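Local coordinates for uncharacterized conserved protein (Staphylococcus epidermidis, PDB 3FRM) that is of unknown function but carries a GNAT acetyltransferase domain, which suggests that it may bind acetyl-CoA and transfer the acetyl group, at residues L167-N172 and S206-Y211; V179-T184 and A210-M215; V85-I90 and F95-L100. All blocks are in the same frame, centred on the assembly; numbering follows the deposited sequence.

Overall arrangement
From the N terminus, the first contact to close is interaction 3, where the chain returns after a short loop and the start of strand 96-105 packs against helix 84-92. Interactions 1 and 2 come later, in the part of the chain that belongs to the GNAT family. Strands 165-171 and 174-183 follow one another and lie side by side in the sheet, and both pack against helix 204-216. Their loops overlap and cross, since interaction 1 opens and closes earlier than interaction 2, and they share Ala-210 and Tyr-211. The two touch through Leu-167, Val-179, Ile-181 and Val-212. Interaction 3 lies across the chain's centre, about 33 Å from interaction 2 centre to centre, on the same mixed sheet.

Interaction 1: residues L167-N172 and S206-Y211; sequences LVAYVN and SEIQAY. With SO4 (sulfate ion), chain H.
Leu-167 lays both of its methyl groups against the side of the Tyr-211 ring that carries CD2 and CE2. CD1 is the nearer branch, Leu-167 CD1 lying 3.6 Å from Tyr-211 CD2, and Leu-167 CD2 reaches Tyr-211 CE2 at 3.9 Å; the two side chains cross obliquely. In Tyr-211, CG anti to the backbone N (chi1 -173°) sends the ring toward the strand. In Leu-167, CG lies beside the backbone N instead (chi1 -62°), and both methyls lie at the ring. Two residues along the strand, the short side chain of Ala-169 lets the helix come close: Ala-169 CB meets the far end of Ile-208, 3.7 Å from Ile-208 CD1 and 4.0 Å from Ile-208 CG1. This is also where the backbones run nearest, with 7.2 Å between Ala-169 CA and Ile-208 CA.

Helix 204-216 begins within a sequence, Q-x-x-G-x-G, that matches the GNAT motif whose loop and helix N terminus bind the pyrophosphate of acetyl-CoA in relatives. A sulfate, probably from the crystallisation liquor, lies at the N-terminal end of this helix, probably where that pyrophosphate would sit. Ser-206 N donates to sulfate O3 at 3.2 Å with a bent N-H...O angle of 135° and more weakly to O1, while Gly-203 N and Arg-237 NH1 add further bonds; the site is consistent with one for a cofactor phosphate.

Leu-123 of the edge strand 120-123 touches both Leu-167 and Tyr-211, and Ile-121 touches Tyr-211; Val-179 and Phe-193 pack on Ile-208. Glu-207 bends away from strand 165-171, its OE2 hydrogen-bonded to Ser-114 OG and its OE1 to Arg-115 N.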
loop_
_atom_site.group_PDB
_atom_site.type_symbol
_atom_site.label_atom_id
_atom_site.label_comp_id
_atom_site.label_asym_id
_atom_site.label_seq_id
_atom_site.Cartn_x
_atom_site.Cartn_y
_atom_site.Cartn_z
ATOM N N LEU A 167 7.626 -22.497 -3.251
ATOM C CA LEU A 167 6.514 -23.018 -4.042
ATOM C C LEU A 167 6.332 -22.398 -5.441
ATOM O O LEU A 167 6.565 -21.235 -5.612
ATOM C CB LEU A 167 5.245 -22.882 -3.225
ATOM C CG LEU A 167 5.334 -23.699 -1.935
ATOM C CD1 LEU A 167 4.179 -23.362 -0.983
ATOM C CD2 LEU A 167 5.411 -25.198 -2.204
ATOM N N VAL A 168 5.922 -23.189 -6.429
ATOM C CA VAL A 168 5.520 -22.678 -7.733
ATOM C C VAL A 168 4.140 -23.221 -7.962
ATOM O O VAL A 168 3.916 -24.433 -7.807
ATOM C CB VAL A 168 6.406 -23.229 -8.903
ATOM C CG1 VAL A 168 5.940 -22.702 -10.274
ATOM C CG2 VAL A 168 7.833 -22.871 -8.708
ATOM N N ALA A 169 3.215 -22.327 -8.319
ATOM C CA ALA A 169 1.880 -22.729 -8.735
ATOM C C ALA A 169 1.801 -22.752 -10.255
ATOM O O ALA A 169 2.422 -21.876 -10.948
ATOM C CB ALA A 169 0.847 -21.798 -8.186
ATOM N N TYR A 170 1.052 -23.742 -10.769
ATOM C CA TYR A 170 0.813 -23.858 -12.196
ATOM C C TYR A 170 -0.656 -23.841 -12.469
ATOM O O TYR A 170 -1.440 -24.497 -11.765
ATOM C CB TYR A 170 1.365 -25.166 -12.790
ATOM C CG TYR A 170 2.847 -25.390 -12.650
ATOM C CD1 TYR A 170 3.684 -25.351 -13.775
ATOM C CD2 TYR A 170 3.424 -25.652 -11.404
ATOM C CE1 TYR A 170 5.062 -25.547 -13.682
ATOM C CE2 TYR A 170 4.815 -25.846 -11.290
ATOM C CZ TYR A 170 5.620 -25.813 -12.445
ATOM O OH TYR A 170 6.968 -26.050 -12.347
ATOM N N VAL A 171 -1.011 -23.120 -13.534
ATOM C CA VAL A 171 -2.335 -23.237 -14.167
ATOM C C VAL A 171 -2.060 -23.671 -15.587
ATOM O O VAL A 171 -1.211 -23.066 -16.288
ATOM C CB VAL A 171 -3.117 -21.901 -14.132
ATOM C CG1 VAL A 171 -4.485 -22.070 -14.771
ATOM C CG2 VAL A 171 -3.259 -21.455 -12.713
ATOM N N ASN A 172 -2.779 -24.723 -16.000
ATOM C CA ASN A 172 -2.561 -25.449 -17.259
ATOM C C ASN A 172 -1.078 -25.675 -17.563
ATOM O O ASN A 172 -0.647 -25.282 -18.644
ATOM C CB ASN A 172 -3.177 -24.721 -18.481
ATOM C CG ASN A 172 -4.379 -23.849 -18.135
ATOM O OD1 ASN A 172 -5.515 -24.318 -18.087
ATOM N ND2 ASN A 172 -4.135 -22.564 -17.932
ATOM N N SER A 206 -4.994 -16.996 -3.420
ATOM C CA SER A 206 -5.551 -17.584 -2.213
ATOM C C SER A 206 -5.326 -19.132 -2.144
ATOM O O SER A 206 -5.177 -19.669 -1.060
ATOM C CB SER A 206 -6.980 -17.151 -1.998
ATOM O OG SER A 206 -7.779 -17.954 -2.811
ATOM N N GLU A 207 -5.178 -19.816 -3.292
ATOM C CA GLU A 207 -4.769 -21.218 -3.249
ATOM C C GLU A 207 -3.401 -21.370 -2.609
ATOM O O GLU A 207 -3.225 -22.189 -1.714
ATOM C CB GLU A 207 -4.872 -21.935 -4.603
ATOM C CG GLU A 207 -6.327 -22.355 -5.011
ATOM C CD GLU A 207 -7.086 -23.252 -4.003
ATOM O OE1 GLU A 207 -8.346 -23.253 -4.019
ATOM O OE2 GLU A 207 -6.438 -23.962 -3.195
ATOM N N ILE A 208 -2.453 -20.529 -3.022
ATOM C CA ILE A 208 -1.101 -20.598 -2.524
ATOM C C ILE A 208 -1.091 -20.341 -1.038
ATOM O O ILE A 208 -0.328 -20.946 -0.276
ATOM C CB ILE A 208 -0.169 -19.605 -3.258
ATOM C CG1 ILE A 208 0.165 -20.139 -4.644
ATOM C CG2 ILE A 208 1.090 -19.315 -2.447
ATOM C CD1 ILE A 208 0.518 -19.017 -5.695
ATOM N N GLN A 209 -1.969 -19.457 -0.609
ATOM C CA GLN A 209 -1.975 -19.077 0.759
ATOM C C GLN A 209 -2.499 -20.224 1.625
ATOM O O GLN A 209 -1.897 -20.554 2.635
ATOM C CB GLN A 209 -2.841 -17.860 0.899
ATOM C CG GLN A 209 -2.504 -17.078 2.091
ATOM C CD GLN A 209 -1.308 -16.243 1.842
ATOM O OE1 GLN A 209 -1.183 -15.665 0.785
ATOM N NE2 GLN A 209 -0.423 -16.155 2.817
ATOM N N ALA A 210 -3.621 -20.822 1.225
ATOM C CA ALA A 210 -4.181 -21.935 1.953
ATOM C C ALA A 210 -3.234 -23.122 2.042
ATOM O O ALA A 210 -3.238 -23.844 3.034
ATOM C CB ALA A 210 -5.514 -22.383 1.326
ATOM N N TYR A 211 -2.452 -23.337 0.996
ATOM C CA TYR A 211 -1.444 -24.376 0.998
ATOM C C TYR A 211 -0.459 -24.131 2.150
ATOM O O TYR A 211 -0.254 -24.996 3.007
ATOM C CB TYR A 211 -0.696 -24.334 -0.335
ATOM C CG TYR A 211 0.254 -25.468 -0.518
ATOM C CD1 TYR A 211 -0.091 -26.567 -1.326
ATOM C CD2 TYR A 211 1.514 -25.457 0.095
ATOM C CE1 TYR A 211 0.772 -27.641 -1.493
ATOM C CE2 TYR A 211 2.398 -26.537 -0.073
ATOM C CZ TYR A 211 2.000 -27.626 -0.863
ATOM O OH TYR A 211 2.850 -28.682 -1.045
HETATM S S SO4 H . -6.468 -13.981 -5.275
HETATM O O1 SO4 H . -6.980 -14.516 -4.014
HETATM O O2 SO4 H . -6.032 -12.631 -4.957
HETATM O O3 SO4 H . -5.385 -14.852 -5.711
HETATM O O4 SO4 H . -7.528 -13.887 -6.279
#

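Interaction 2: residues V179-T184 and A210-M215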
loop_
_atom_site.group_PDB
_atom_site.type_symbol
_atom_site.label_atom_id
_atom_site.label_comp_id
_atom_site.label_asym_id
_atom_site.label_seq_id
_atom_site.Cartn_x
_atom_site.Cartn_y
_atom_site.Cartn_z
ATOM N N VAL A 179 6.242 -18.493 -3.907
ATOM C CA VAL A 179 6.398 -17.926 -2.576
ATOM C C VAL A 179 7.514 -18.686 -1.939
ATOM O O VAL A 179 7.724 -19.835 -2.289
ATOM C CB VAL A 179 5.065 -18.028 -1.738
ATOM C CG1 VAL A 179 4.569 -19.544 -1.575
ATOM C CG2 VAL A 179 5.181 -17.278 -0.419
ATOM N N ASP A 180 8.221 -18.016 -1.044
ATOM C CA ASP A 180 9.194 -18.593 -0.124
ATOM C C ASP A 180 8.598 -18.763 1.271
ATOM O O ASP A 180 7.844 -17.918 1.727
ATOM C CB ASP A 180 10.326 -17.613 0.050
ATOM C CG ASP A 180 11.099 -17.446 -1.188
ATOM O OD1 ASP A 180 12.254 -16.997 -1.090
ATOM O OD2 ASP A 180 10.578 -17.803 -2.269
ATOM N N ILE A 181 8.974 -19.851 1.935
ATOM C CA ILE A 181 8.537 -20.100 3.274
ATOM C C ILE A 181 9.709 -20.471 4.133
ATOM O O ILE A 181 10.557 -21.268 3.744
ATOM C CB ILE A 181 7.399 -21.185 3.389
ATOM C CG1 ILE A 181 7.727 -22.416 2.571
ATOM C CG2 ILE A 181 6.090 -20.628 2.897
ATOM C CD1 ILE A 181 7.223 -22.368 1.114
ATOM N N ILE A 182 9.705 -19.869 5.315
ATOM C CA ILE A 182 10.711 -20.055 6.327
ATOM C C ILE A 182 9.959 -20.598 7.521
ATOM O O ILE A 182 9.087 -19.914 8.108
ATOM C CB ILE A 182 11.402 -18.719 6.720
ATOM C CG1 ILE A 182 12.116 -18.088 5.538
ATOM C CG2 ILE A 182 12.389 -18.907 7.863
ATOM C CD1 ILE A 182 11.362 -16.865 5.011
HETATM N N MSE A 183 10.313 -21.820 7.896
HETATM C CA MSE A 183 9.608 -22.502 8.961
HETATM C C MSE A 183 10.395 -22.582 10.245
HETATM O O MSE A 183 11.591 -22.764 10.228
HETATM C CB MSE A 183 9.244 -23.885 8.504
HETATM C CG MSE A 183 8.672 -23.830 7.135
HETATM SE SE MSE A 183 8.355 -25.624 6.526
HETATM C CE MSE A 183 10.232 -26.139 6.108
ATOM N N THR A 184 9.706 -22.446 11.361
ATOM C CA THR A 184 10.337 -22.553 12.632
ATOM C C THR A 184 9.346 -23.373 13.398
ATOM O O THR A 184 8.331 -23.794 12.863
ATOM C CB THR A 184 10.531 -21.158 13.291
ATOM O OG1 THR A 184 9.367 -20.353 13.073
ATOM C CG2 THR A 184 11.722 -20.402 12.691
ATOM N N ALA A 210 -3.621 -20.822 1.225
ATOM C CA ALA A 210 -4.181 -21.935 1.953
ATOM C C ALA A 210 -3.234 -23.122 2.042
ATOM O O ALA A 210 -3.238 -23.844 3.034
ATOM C CB ALA A 210 -5.514 -22.383 1.326
ATOM N N TYR A 211 -2.452 -23.337 0.996
ATOM C CA TYR A 211 -1.444 -24.376 0.998
ATOM C C TYR A 211 -0.459 -24.131 2.150
ATOM O O TYR A 211 -0.254 -24.996 3.007
ATOM C CB TYR A 211 -0.696 -24.334 -0.335
ATOM C CG TYR A 211 0.254 -25.468 -0.518
ATOM C CD1 TYR A 211 -0.091 -26.567 -1.326
ATOM C CD2 TYR A 211 1.514 -25.457 0.095
ATOM C CE1 TYR A 211 0.772 -27.641 -1.493
ATOM C CE2 TYR A 211 2.398 -26.537 -0.073
ATOM C CZ TYR A 211 2.000 -27.626 -0.863
ATOM O OH TYR A 211 2.850 -28.682 -1.045
ATOM N N VAL A 212 0.152 -22.950 2.151
ATOM C CA VAL A 212 1.006 -22.532 3.233
ATOM C C VAL A 212 0.268 -22.755 4.578
ATOM O O VAL A 212 0.838 -23.248 5.563
ATOM C CB VAL A 212 1.442 -21.063 3.011
ATOM C CG1 VAL A 212 2.108 -20.511 4.227
ATOM C CG2 VAL A 212 2.400 -20.925 1.764
ATOM N N GLY A 213 -1.023 -22.440 4.598
ATOM C CA GLY A 213 -1.818 -22.571 5.799
ATOM C C GLY A 213 -1.877 -24.014 6.282
ATOM O O GLY A 213 -1.825 -24.262 7.513
ATOM N N ARG A 214 -2.015 -24.951 5.325
ATOM C CA ARG A 214 -2.055 -26.367 5.640
ATOM C C ARG A 214 -0.699 -26.847 6.134
ATOM O O ARG A 214 -0.641 -27.611 7.089
ATOM C CB ARG A 214 -2.584 -27.225 4.471
ATOM C CG ARG A 214 -4.092 -27.064 4.217
ATOM C CD ARG A 214 -4.611 -27.957 3.094
ATOM N NE ARG A 214 -3.814 -27.874 1.868
ATOM C CZ ARG A 214 -4.019 -27.013 0.876
ATOM N NH1 ARG A 214 -5.019 -26.134 0.935
ATOM N NH2 ARG A 214 -3.215 -27.030 -0.186
HETATM N N MSE A 215 0.387 -26.365 5.537
HETATM C CA MSE A 215 1.697 -26.659 6.100
HETATM C C MSE A 215 1.851 -26.128 7.508
HETATM O O MSE A 215 2.491 -26.758 8.334
HETATM C CB MSE A 215 2.828 -26.071 5.280
HETATM C CG MSE A 215 2.957 -26.628 3.929
HETATM SE SE MSE A 215 4.382 -25.656 3.007
HETATM C CE MSE A 215 4.243 -23.884 3.772
#
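The CG2 methyl of Ile-181 meets two helix side chains one turn apart, Val-212 and Met-215, the latter present as selenomethionine. Ile-181 CG2 lies 3.9 Å from Val-212 CG2 and 3.8 Å from Met-215 CE. The isoleucine and the valine lie alongside one another, pointing opposite ways, whereas the Met-215 chain comes in nearly perpendicular, its terminal CE also resting 4.0 Å from Ile-181 CG1. A bend at chi3 (-32°) turns that methyl onto the isoleucine. Val-179, one inward-facing position earlier on the strand, makes a looser contact, Val-179 CG1 lying 4.2 Å from Val-212 CG2, so the valine of the helix is met by both strand residues.

Ile-181 holds CG1 between its backbone N and carbonyl carbon (chi1 47°), and from there its CD1 extends to Leu-167 on the neighbouring strand. Leu-167 in turn packs on Val-212, and Ile-190 on the following strand touches Val-179, Ile-181 and Val-212, so apolar chains from three adjacent strands meet the helix here. Ile-188 adds to the packing on Met-215. Beyond the apolar contacts, Arg-219 ties the C-terminal ends of the two segments together: its NH1 bonds to Thr-184 O and its NH2 to Met-215 O. On the other face of the strand, Asp-180 OD2 is hydrogen-bonded to Tyr-132 OH.

Strand 179-183 and helix 210-215 run nearly parallel, at 16°, and the axes of these short segments approach to 10.9 Å. Helix 204-216 is the connection of a beta-alpha-beta crossover between the parallel strands 188-195 and 221-225, and its packing on the sheet is as in GNAT acetyltransferases.

Interaction 3: residues V85-I90 and F95-L100; sequences VLLEKI and FQIGVL
Ile-90 and Ile-97 meet through their methyls, with Ile-90 CG2 3.7 Å from Ile-97 CD1. The same Ile-90 CG2 lies 3.6 Å from Phe-95 CB, so this one branch fits against both inward-facing residues of the returning chain. It is placed there by a chi1 of -76°, which sets CG2 anti to the backbone N of Ile-90 and CG1 beside it. Leu-87, one helical turn earlier, adds its CD2, Leu-87 CD2 lying 3.8 Å from Ile-97 CD1, and the tip of Ile-97 touches the two helix residues together. In all three pairs the side chains approach nearly perpendicular to one another.

The backbone joins the contact through a weak hydrogen bond, Phe-95 N to Ile-90 O, long at 3.3 Å but fairly straight (162°). The carbonyl oxygen also lies at the edge of the phenylalanine ring, near its plane, with Ile-90 O 3.8 Å from Phe-95 CD2. The ring also packs edge-to-face with Trp-53. Gln-200 and His-201 of the second subunit pack on Leu-87 and Ile-97 respectively.

A short connection joins helix 84-92 to strand 96-105, and the first residues of the strand return to pack against the helix. Trp-53 of helix 50-66 touches Leu-86 and Lys-89. Leu-72 and Phe-74 of strand 72-75 and Ile-249 of strand 241-251 also touch Phe-95, and strand 96-105 pairs with strand 241-251 through the backbones of Gln-96 and Gly-98.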
loop_
_atom_site.group_PDB
_atom_site.type_symbol
_atom_site.label_atom_id
_atom_site.label_comp_id
_atom_site.label_asym_id
_atom_site.label_seq_id
_atom_site.Cartn_x
_atom_site.Cartn_y
_atom_site.Cartn_z
ATOM N N VAL A 85 14.978 15.891 14.234
ATOM C CA VAL A 85 16.324 16.316 13.982
ATOM C C VAL A 85 17.106 15.260 13.168
ATOM O O VAL A 85 17.911 15.611 12.239
ATOM C CB VAL A 85 16.991 16.671 15.292
ATOM C CG1 VAL A 85 18.433 17.119 15.040
ATOM C CG2 VAL A 85 16.169 17.782 16.000
ATOM N N LEU A 86 16.814 13.985 13.470
ATOM C CA LEU A 86 17.466 12.877 12.815
ATOM C C LEU A 86 16.839 12.646 11.431
ATOM O O LEU A 86 17.548 12.333 10.456
ATOM C CB LEU A 86 17.398 11.639 13.711
ATOM C CG LEU A 86 17.819 10.295 13.082
ATOM C CD1 LEU A 86 19.212 10.382 12.585
ATOM C CD2 LEU A 86 17.714 9.153 14.048
ATOM N N LEU A 87 15.506 12.778 11.329
ATOM C CA LEU A 87 14.863 12.710 10.022
ATOM C C LEU A 87 15.531 13.733 9.136
ATOM O O LEU A 87 15.878 13.434 7.994
ATOM C CB LEU A 87 13.388 13.038 10.084
ATOM C CG LEU A 87 12.463 11.877 10.496
ATOM C CD1 LEU A 87 11.040 12.428 10.785
ATOM C CD2 LEU A 87 12.450 10.742 9.455
ATOM N N GLU A 88 15.702 14.929 9.675
ATOM C CA GLU A 88 16.209 16.023 8.916
ATOM C C GLU A 88 17.593 15.695 8.387
ATOM O O GLU A 88 17.877 15.913 7.209
ATOM C CB GLU A 88 16.239 17.277 9.772
ATOM C CG GLU A 88 16.316 18.481 8.905
ATOM C CD GLU A 88 17.033 19.631 9.591
ATOM O OE1 GLU A 88 17.206 20.722 8.973
ATOM O OE2 GLU A 88 17.406 19.450 10.776
ATOM N N LYS A 89 18.432 15.107 9.214
ATOM C CA LYS A 89 19.724 14.681 8.745
ATOM C C LYS A 89 19.637 13.602 7.633
ATOM O O LYS A 89 20.381 13.657 6.612
ATOM C CB LYS A 89 20.534 14.142 9.900
ATOM C CG LYS A 89 21.961 13.822 9.501
ATOM C CD LYS A 89 22.899 14.947 9.866
ATOM C CE LYS A 89 22.602 16.192 9.124
ATOM N NZ LYS A 89 23.188 17.297 9.897
ATOM N N ILE A 90 18.744 12.629 7.880
ATOM C CA ILE A 90 18.501 11.534 6.980
ATOM C C ILE A 90 18.161 12.037 5.602
ATOM O O ILE A 90 18.754 11.579 4.613
ATOM C CB ILE A 90 17.377 10.563 7.506
ATOM C CG1 ILE A 90 17.919 9.671 8.625
ATOM C CG2 ILE A 90 16.902 9.636 6.407
ATOM C CD1 ILE A 90 16.850 9.079 9.513
ATOM N N PHE A 95 19.080 9.855 1.818
ATOM C CA PHE A 95 18.524 8.499 2.050
ATOM C C PHE A 95 17.094 8.437 1.577
ATOM O O PHE A 95 16.432 9.447 1.570
ATOM C CB PHE A 95 18.518 8.126 3.560
ATOM C CG PHE A 95 19.826 7.603 4.068
ATOM C CD1 PHE A 95 20.011 6.241 4.241
ATOM C CD2 PHE A 95 20.905 8.477 4.296
ATOM C CE1 PHE A 95 21.248 5.731 4.667
ATOM C CE2 PHE A 95 22.182 7.993 4.726
ATOM C CZ PHE A 95 22.351 6.618 4.927
ATOM N N GLN A 96 16.635 7.254 1.177
ATOM C CA GLN A 96 15.234 6.973 0.983
ATOM C C GLN A 96 14.655 6.471 2.315
ATOM O O GLN A 96 15.228 5.571 2.947
ATOM C CB GLN A 96 15.069 5.834 -0.001
ATOM C CG GLN A 96 15.828 5.891 -1.339
ATOM C CD GLN A 96 15.836 4.483 -2.041
ATOM O OE1 GLN A 96 14.951 3.630 -1.783
ATOM N NE2 GLN A 96 16.844 4.234 -2.891
ATOM N N ILE A 97 13.495 6.985 2.707
ATOM C CA ILE A 97 12.847 6.573 3.953
ATOM C C ILE A 97 11.674 5.698 3.627
ATOM O O ILE A 97 10.906 6.042 2.755
ATOM C CB ILE A 97 12.355 7.778 4.711
ATOM C CG1 ILE A 97 13.536 8.705 4.928
ATOM C CG2 ILE A 97 11.773 7.394 6.072
ATOM C CD1 ILE A 97 13.219 9.954 5.789
ATOM N N GLY A 98 11.509 4.564 4.303
ATOM C CA GLY A 98 10.317 3.794 4.097
ATOM C C GLY A 98 9.876 3.129 5.387
ATOM O O GLY A 98 10.488 3.332 6.420
ATOM N N VAL A 99 8.823 2.329 5.320
ATOM C CA VAL A 99 8.277 1.655 6.478
ATOM C C VAL A 99 8.073 0.177 6.147
ATOM O O VAL A 99 7.539 -0.193 5.067
ATOM C CB VAL A 99 6.962 2.309 6.864
ATOM C CG1 VAL A 99 6.224 1.526 7.979
ATOM C CG2 VAL A 99 7.218 3.745 7.351
ATOM N N LEU A 100 8.547 -0.690 7.042
ATOM C CA LEU A 100 8.227 -2.118 6.965
ATOM C C LEU A 100 7.043 -2.296 7.844
ATOM O O LEU A 100 6.969 -1.660 8.888
ATOM C CB LEU A 100 9.356 -2.954 7.534
ATOM C CG LEU A 100 10.556 -3.402 6.688
ATOM C CD1 LEU A 100 10.588 -2.918 5.197
ATOM C CD2 LEU A 100 11.843 -3.039 7.443
#